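Dipeptide Epimerase (Enterococcus faecalis V583, PDB 3K1G) belongs to the mandelate racemase/muconate lactonizing enzyme family of the enolase superfamily, its barrel domain holding a magnesium ion, a serine and a tyrosine in this structure. Local coordinates at residues D156-K161 with I184-D189; C288-M293 with A317-T322. All coordinates share one frame; numbering follows the deposited sequence.

Interaction 1. Residues D156-K161 with I184-D189; sequences DTLKIK and IKLRLD. With MG (magnesium ion), chain L; TYR (tyrosine), chain J; SER (serine), chain I.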
loop_
_atom_site.group_PDB
_atom_site.type_symbol
_atom_site.label_atom_id
_atom_site.label_comp_id
_atom_site.label_asym_id
_atom_site.label_seq_id
_atom_site.Cartn_x
_atom_site.Cartn_y
_atom_site.Cartn_z
ATOM N N ASP A 156 -13.129 3.522 -12.249
ATOM C CA ASP A 156 -13.648 4.878 -12.161
ATOM C C ASP A 156 -12.612 5.846 -11.616
ATOM O O ASP A 156 -12.792 7.063 -11.684
ATOM C CB ASP A 156 -14.891 4.898 -11.281
ATOM C CG ASP A 156 -16.059 4.167 -11.913
ATOM O OD1 ASP A 156 -17.025 3.845 -11.187
ATOM O OD2 ASP A 156 -16.016 3.920 -13.142
ATOM N N THR A 157 -11.532 5.308 -11.059
ATOM C CA THR A 157 -10.468 6.149 -10.533
ATOM C C THR A 157 -9.149 5.698 -11.133
ATOM O O THR A 157 -8.918 4.507 -11.324
ATOM C CB THR A 157 -10.364 6.062 -8.997
ATOM O OG1 THR A 157 -11.636 6.369 -8.415
ATOM C CG2 THR A 157 -9.321 7.054 -8.480
ATOM N N LEU A 158 -8.286 6.652 -11.438
ATOM C CA LEU A 158 -7.002 6.321 -12.012
ATOM C C LEU A 158 -5.906 7.050 -11.264
ATOM O O LEU A 158 -6.036 8.234 -10.948
ATOM C CB LEU A 158 -6.962 6.707 -13.493
ATOM C CG LEU A 158 -8.040 6.087 -14.384
ATOM C CD1 LEU A 158 -7.821 6.531 -15.820
ATOM C CD2 LEU A 158 -7.995 4.576 -14.286
ATOM N N LYS A 159 -4.838 6.324 -10.954
ATOM C CA LYS A 159 -3.696 6.917 -10.280
ATOM C C LYS A 159 -2.704 7.175 -11.413
ATOM O O LYS A 159 -2.352 6.264 -12.157
ATOM C CB LYS A 159 -3.105 5.951 -9.240
ATOM C CG LYS A 159 -1.953 6.549 -8.431
ATOM C CD LYS A 159 -1.608 5.695 -7.217
ATOM C CE LYS A 159 -0.491 6.322 -6.406
ATOM N NZ LYS A 159 -0.235 5.583 -5.137
ATOM N N ILE A 160 -2.274 8.423 -11.548
ATOM C CA ILE A 160 -1.360 8.804 -12.611
ATOM C C ILE A 160 -0.014 9.259 -12.074
ATOM O O ILE A 160 0.064 10.214 -11.307
ATOM C CB ILE A 160 -1.971 9.943 -13.456
ATOM C CG1 ILE A 160 -3.324 9.492 -14.012
ATOM C CG2 ILE A 160 -1.009 10.344 -14.573
ATOM C CD1 ILE A 160 -4.126 10.606 -14.645
ATOM N N LYS A 161 1.046 8.574 -12.495
ATOM C CA LYS A 161 2.397 8.906 -12.057
ATOM C C LYS A 161 3.005 10.024 -12.898
ATOM O O LYS A 161 2.783 10.098 -14.106
ATOM C CB LYS A 161 3.289 7.660 -12.130
ATOM C CG LYS A 161 2.922 6.564 -11.134
ATOM C CD LYS A 161 3.334 6.965 -9.725
ATOM C CE LYS A 161 3.076 5.851 -8.723
ATOM N NZ LYS A 161 3.540 6.232 -7.360
ATOM N N ILE A 184 -14.515 10.256 -14.491
ATOM C CA ILE A 184 -13.438 9.456 -13.917
ATOM C C ILE A 184 -12.607 10.294 -12.948
ATOM O O ILE A 184 -12.175 11.400 -13.286
ATOM C CB ILE A 184 -12.489 8.925 -15.027
ATOM C CG1 ILE A 184 -13.281 8.132 -16.070
ATOM C CG2 ILE A 184 -11.394 8.073 -14.411
ATOM C CD1 ILE A 184 -14.064 6.958 -15.511
ATOM N N LYS A 185 -12.384 9.773 -11.743
ATOM C CA LYS A 185 -11.579 10.491 -10.755
ATOM C C LYS A 185 -10.112 10.272 -11.106
ATOM O O LYS A 185 -9.718 9.174 -11.496
ATOM C CB LYS A 185 -11.853 9.965 -9.342
ATOM C CG LYS A 185 -13.316 10.003 -8.938
ATOM C CD LYS A 185 -13.521 9.454 -7.529
ATOM C CE LYS A 185 -13.029 10.428 -6.471
ATOM N NZ LYS A 185 -13.872 11.661 -6.445
ATOM N N LEU A 186 -9.306 11.316 -10.972
ATOM C CA LEU A 186 -7.888 11.215 -11.284
ATOM C C LEU A 186 -7.024 11.719 -10.143
ATOM O O LEU A 186 -7.068 12.900 -9.791
ATOM C CB LEU A 186 -7.558 12.016 -12.546
ATOM C CG LEU A 186 -8.278 11.632 -13.841
ATOM C CD1 LEU A 186 -7.861 12.583 -14.944
ATOM C CD2 LEU A 186 -7.948 10.196 -14.221
ATOM N N ARG A 187 -6.248 10.811 -9.558
ATOM C CA ARG A 187 -5.335 11.164 -8.480
ATOM C C ARG A 187 -3.939 11.172 -9.104
ATOM O O ARG A 187 -3.662 10.395 -10.011
ATOM C CB ARG A 187 -5.432 10.137 -7.339
ATOM C CG ARG A 187 -5.589 8.691 -7.806
ATOM C CD ARG A 187 -5.958 7.732 -6.665
ATOM N NE ARG A 187 -7.138 8.165 -5.918
ATOM C CZ ARG A 187 -7.986 7.345 -5.304
ATOM N NH1 ARG A 187 -7.805 6.029 -5.340
ATOM N NH2 ARG A 187 -9.018 7.844 -4.640
ATOM N N LEU A 188 -3.071 12.062 -8.640
ATOM C CA LEU A 188 -1.726 12.135 -9.186
ATOM C C LEU A 188 -0.694 11.859 -8.108
ATOM O O LEU A 188 -0.855 12.284 -6.965
ATOM C CB LEU A 188 -1.460 13.519 -9.780
ATOM C CG LEU A 188 -2.411 14.030 -10.858
ATOM C CD1 LEU A 188 -1.905 15.366 -11.354
ATOM C CD2 LEU A 188 -2.497 13.034 -11.996
ATOM N N ASP A 189 0.368 11.160 -8.493
ATOM C CA ASP A 189 1.459 10.809 -7.592
ATOM C C ASP A 189 2.775 11.248 -8.252
ATOM O O ASP A 189 3.141 10.722 -9.300
ATOM C CB ASP A 189 1.466 9.294 -7.381
ATOM C CG ASP A 189 2.322 8.868 -6.207
ATOM O OD1 ASP A 189 3.200 9.650 -5.788
ATOM O OD2 ASP A 189 2.112 7.744 -5.710
HETATM MG MG MG L . 2.642 7.418 -3.603
HETATM N N TYR J . 3.039 2.182 -5.035
HETATM C CA TYR J . 4.046 3.188 -4.694
HETATM C C TYR J . 3.424 4.547 -4.398
HETATM O O TYR J . 2.194 4.600 -4.193
HETATM C CB TYR J . 5.066 3.334 -5.828
HETATM C CG TYR J . 5.989 2.147 -5.991
HETATM C CD1 TYR J . 6.465 1.787 -7.249
HETATM C CD2 TYR J . 6.389 1.382 -4.890
HETATM C CE1 TYR J . 7.315 0.697 -7.415
HETATM C CE2 TYR J . 7.240 0.284 -5.046
HETATM C CZ TYR J . 7.695 -0.049 -6.315
HETATM O OH TYR J . 8.515 -1.139 -6.497
HETATM O OXT TYR J . 4.189 5.538 -4.360
HETATM N N SER I . 0.058 1.628 -7.167
HETATM C CA SER I . 1.174 1.223 -6.257
HETATM C C SER I . 2.170 2.359 -6.026
HETATM O O SER I . 2.143 3.377 -6.725
HETATM C CB SER I . 1.896 -0.008 -6.823
HETATM O OG SER I . 2.222 0.164 -8.192
HETATM O O HOH W 1 3.920 8.967 -3.392
#

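Interaction 2. Residues C288-M293 with A317-T322; sequences CMIGCM and ADLDAT. With SER (serine), chain I; TYR (tyrosine), chain J.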
loop_
_atom_site.group_PDB
_atom_site.type_symbol
_atom_site.label_atom_id
_atom_site.label_comp_id
_atom_site.label_asym_id
_atom_site.label_seq_id
_atom_site.Cartn_x
_atom_site.Cartn_y
_atom_site.Cartn_z
ATOM N N CYS A 288 -7.623 8.296 5.257
ATOM C CA CYS A 288 -6.469 7.520 4.828
ATOM C C CYS A 288 -6.771 6.706 3.587
ATOM O O CYS A 288 -7.911 6.310 3.356
ATOM C CB CYS A 288 -6.036 6.546 5.941
ATOM S SG CYS A 288 -5.446 7.307 7.475
ATOM N N MET A 289 -5.738 6.474 2.781
ATOM C CA MET A 289 -5.863 5.633 1.596
ATOM C C MET A 289 -4.904 4.477 1.874
ATOM O O MET A 289 -3.856 4.684 2.478
ATOM C CB MET A 289 -5.423 6.372 0.318
ATOM C CG MET A 289 -5.360 5.449 -0.929
ATOM S SD MET A 289 -5.092 6.274 -2.547
ATOM C CE MET A 289 -3.296 6.603 -2.472
ATOM N N ILE A 290 -5.260 3.269 1.457
ATOM C CA ILE A 290 -4.395 2.111 1.666
ATOM C C ILE A 290 -3.680 1.827 0.343
ATOM O O ILE A 290 -4.333 1.573 -0.675
ATOM C CB ILE A 290 -5.215 0.854 2.097
ATOM C CG1 ILE A 290 -4.283 -0.330 2.355
ATOM C CG2 ILE A 290 -6.209 0.472 1.025
ATOM C CD1 ILE A 290 -3.746 -0.418 3.769
ATOM N N GLY A 291 -2.349 1.886 0.361
ATOM C CA GLY A 291 -1.571 1.639 -0.841
ATOM C C GLY A 291 -0.835 0.308 -0.841
ATOM O O GLY A 291 -1.117 -0.586 -0.026
ATOM N N CYS A 292 0.116 0.173 -1.759
ATOM C CA CYS A 292 0.896 -1.054 -1.873
ATOM C C CYS A 292 2.218 -0.781 -2.573
ATOM O O CYS A 292 2.423 0.298 -3.123
ATOM C CB CYS A 292 0.109 -2.126 -2.649
ATOM S SG CYS A 292 -0.325 -1.729 -4.400
ATOM N N MET A 293 3.127 -1.751 -2.509
ATOM C CA MET A 293 4.420 -1.641 -3.175
ATOM C C MET A 293 4.216 -2.447 -4.448
ATOM O O MET A 293 3.386 -3.355 -4.467
ATOM C CB MET A 293 5.532 -2.284 -2.338
ATOM C CG MET A 293 5.737 -1.672 -0.968
ATOM S SD MET A 293 6.285 0.030 -1.051
ATOM C CE MET A 293 7.700 0.012 0.047
ATOM N N ALA A 317 -8.522 3.445 -1.939
ATOM C CA ALA A 317 -7.683 2.264 -2.069
ATOM C C ALA A 317 -6.883 2.233 -3.359
ATOM O O ALA A 317 -7.402 2.527 -4.439
ATOM C CB ALA A 317 -8.530 1.014 -1.967
ATOM N N ASP A 318 -5.614 1.868 -3.225
ATOM C CA ASP A 318 -4.696 1.746 -4.349
ATOM C C ASP A 318 -4.019 0.385 -4.169
ATOM O O ASP A 318 -2.847 0.297 -3.820
ATOM C CB ASP A 318 -3.667 2.882 -4.329
ATOM C CG ASP A 318 -2.638 2.757 -5.437
ATOM O OD1 ASP A 318 -2.983 2.214 -6.508
ATOM O OD2 ASP A 318 -1.493 3.216 -5.243
ATOM N N LEU A 319 -4.802 -0.665 -4.386
ATOM C CA LEU A 319 -4.366 -2.050 -4.253
ATOM C C LEU A 319 -4.428 -2.690 -5.632
ATOM O O LEU A 319 -5.325 -3.477 -5.930
ATOM C CB LEU A 319 -5.296 -2.792 -3.286
ATOM C CG LEU A 319 -5.401 -2.187 -1.883
ATOM C CD1 LEU A 319 -6.396 -2.974 -1.047
ATOM C CD2 LEU A 319 -4.033 -2.181 -1.233
ATOM N N ASP A 320 -3.450 -2.350 -6.464
ATOM C CA ASP A 320 -3.385 -2.829 -7.840
ATOM C C ASP A 320 -2.134 -3.646 -8.161
ATOM O O ASP A 320 -1.840 -3.895 -9.332
ATOM C CB ASP A 320 -3.436 -1.623 -8.778
ATOM C CG ASP A 320 -2.326 -0.635 -8.501
ATOM O OD1 ASP A 320 -1.689 -0.748 -7.429
ATOM O OD2 ASP A 320 -2.092 0.262 -9.341
ATOM N N ALA A 321 -1.398 -4.060 -7.134
ATOM C CA ALA A 321 -0.181 -4.829 -7.358
ATOM C C ALA A 321 -0.426 -6.153 -8.097
ATOM O O ALA A 321 0.365 -6.536 -8.962
ATOM C CB ALA A 321 0.530 -5.088 -6.024
ATOM N N THR A 322 -1.519 -6.843 -7.783
ATOM C CA THR A 322 -1.796 -8.124 -8.431
ATOM C C THR A 322 -2.249 -8.016 -9.887
ATOM O O THR A 322 -2.328 -9.030 -10.587
ATOM C CB THR A 322 -2.871 -8.922 -7.683
ATOM O OG1 THR A 322 -4.151 -8.334 -7.931
ATOM C CG2 THR A 322 -2.590 -8.937 -6.185
HETATM N N SER I . 0.058 1.628 -7.167
HETATM C CA SER I . 1.174 1.223 -6.257
HETATM C C SER I . 2.170 2.359 -6.026
HETATM O O SER I . 2.143 3.377 -6.725
HETATM C CB SER I . 1.896 -0.008 -6.823
HETATM O OG SER I . 2.222 0.164 -8.192
HETATM N N TYR J . 3.039 2.182 -5.035
HETATM C CA TYR J . 4.046 3.188 -4.694
HETATM C C TYR J . 3.424 4.547 -4.398
HETATM O O TYR J . 2.194 4.600 -4.193
HETATM C CB TYR J . 5.066 3.334 -5.828
HETATM C CG TYR J . 5.989 2.147 -5.991
HETATM C CD1 TYR J . 6.465 1.787 -7.249
HETATM C CD2 TYR J . 6.389 1.382 -4.890
HETATM C CE1 TYR J . 7.315 0.697 -7.415
HETATM C CE2 TYR J . 7.240 0.284 -5.046
HETATM C CZ TYR J . 7.695 -0.049 -6.315
HETATM O OH TYR J . 8.515 -1.139 -6.497
HETATM O OXT TYR J . 4.189 5.538 -4.360
HETATM O O HOH W 2 0.320 3.125 -2.984
#

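Interaction 1. Residues D156-K161 with I184-D189
Asp189 and Lys161 meet at the C-terminal ends of two parallel strands, 157-161 and 185-189, which with helix 166-180 form a beta-alpha-beta unit of the enolase-type barrel. Asp189, which buries the most surface here, is fixed by its backbone first: its N donates to Ile160 O (3.0 Å), continuing the parallel bonding that runs back to Asp156. With CG anti to the backbone N (chi1 -165°), its carboxylate reaches the magnesium ion through OD2 at 2.2 Å. Lys161 NZ meets that same oxygen at 2.7 Å, from above the carboxylate plane, so one small acid serves both metal and ammonium group. Lys159 NZ, whose strongest partner is Asp318, gives a hydrogen bond to the tyrosine O.

Ile160 points to the face of the sheet opposite Asp189 and Lys161, together with Leu158, Leu186 and Leu188. Its CB presses on Leu188 CD2 at 3.5 Å, a tight contact between side chains lying side by side, while its CD1 reaches Leu186 CD2; branched aliphatic groups suit this face, which helices 140-153 and 166-180 cover.

On the interior face, Arg187 is salt-bridged to Asp132 and Glu212, and Thr157 CG2 sits 3.4 Å above the centre of the Arg187 guanidinium plane.

Interaction 2. Residues C288-M293 with A317-T322
Ile290 and Ala317 form a parallel bridge between two neighbouring barrel strands, where Asp318 N donates to Ile290 O (2.9 Å, 167° at the hydrogen). It is the one conventional backbone bond between the segments; just beyond it, Gly291 CA makes a CA-H...O contact with Asp318 O, which carries the parallel approach one residue further.

Apolar contacts flank the bridge. Ile290 CG2 touches Ala317 CB at 3.8 Å and also reaches Leu319, whose CD2 packs over the carbonyl oxygens of Ile290 and Gly291. Further on, the compact thiol of Cys292 fits against Ala321 CB: chi1 of 62° sets SG between the backbone N and carbonyl carbon, turned to the other segment and 3.3 Å from Asp318 O.

Polar side chains and one carbonyl meet the bound serine and tyrosine. Asp318 OD2 (2.9 Å) and Asp320 OD1 (3.0 Å) both accept from the serine N, two acids well suited to an amino group. Asp320 OD2 is hydrogen-bonded to Thr134 OG1, and Asp318 has its strongest partner in Lys159. Cys292 O takes the tyrosine N at 2.8 Å, while a water links Cys292 N, Asp318 OD2 and the tyrosine O.

Helix 298-310 packs on Ile290, Cys292, Leu319 and Ala321; strand 260-263 borders the Met289-Ile290 side, and strand 128-135 meets Ala317 and Asp318.

Overall arrangement
The two contacts lie in one barrel sheet, their centres about 13 Å apart, and turn their polar ends toward the same bound serine and tyrosine. Interaction 1 joins the second and third strands of the barrel, interaction 2 the seventh and eighth. Interaction 1 supplies the metal ligand Asp189, which shares the magnesium ion with Glu215 and Asp240, and Lys159 and, more weakly, Lys161 at the tyrosine carboxylate; interaction 2 receives both ligand amino groups. They are tied directly by a salt bridge, Lys159 NZ to Asp318 OD2 at 2.7 Å. Deeper inside, Arg187 of interaction 1 packs on interaction 2, its NH1 3.6 Å from Ala317 O and 3.9 Å from Met289 SD.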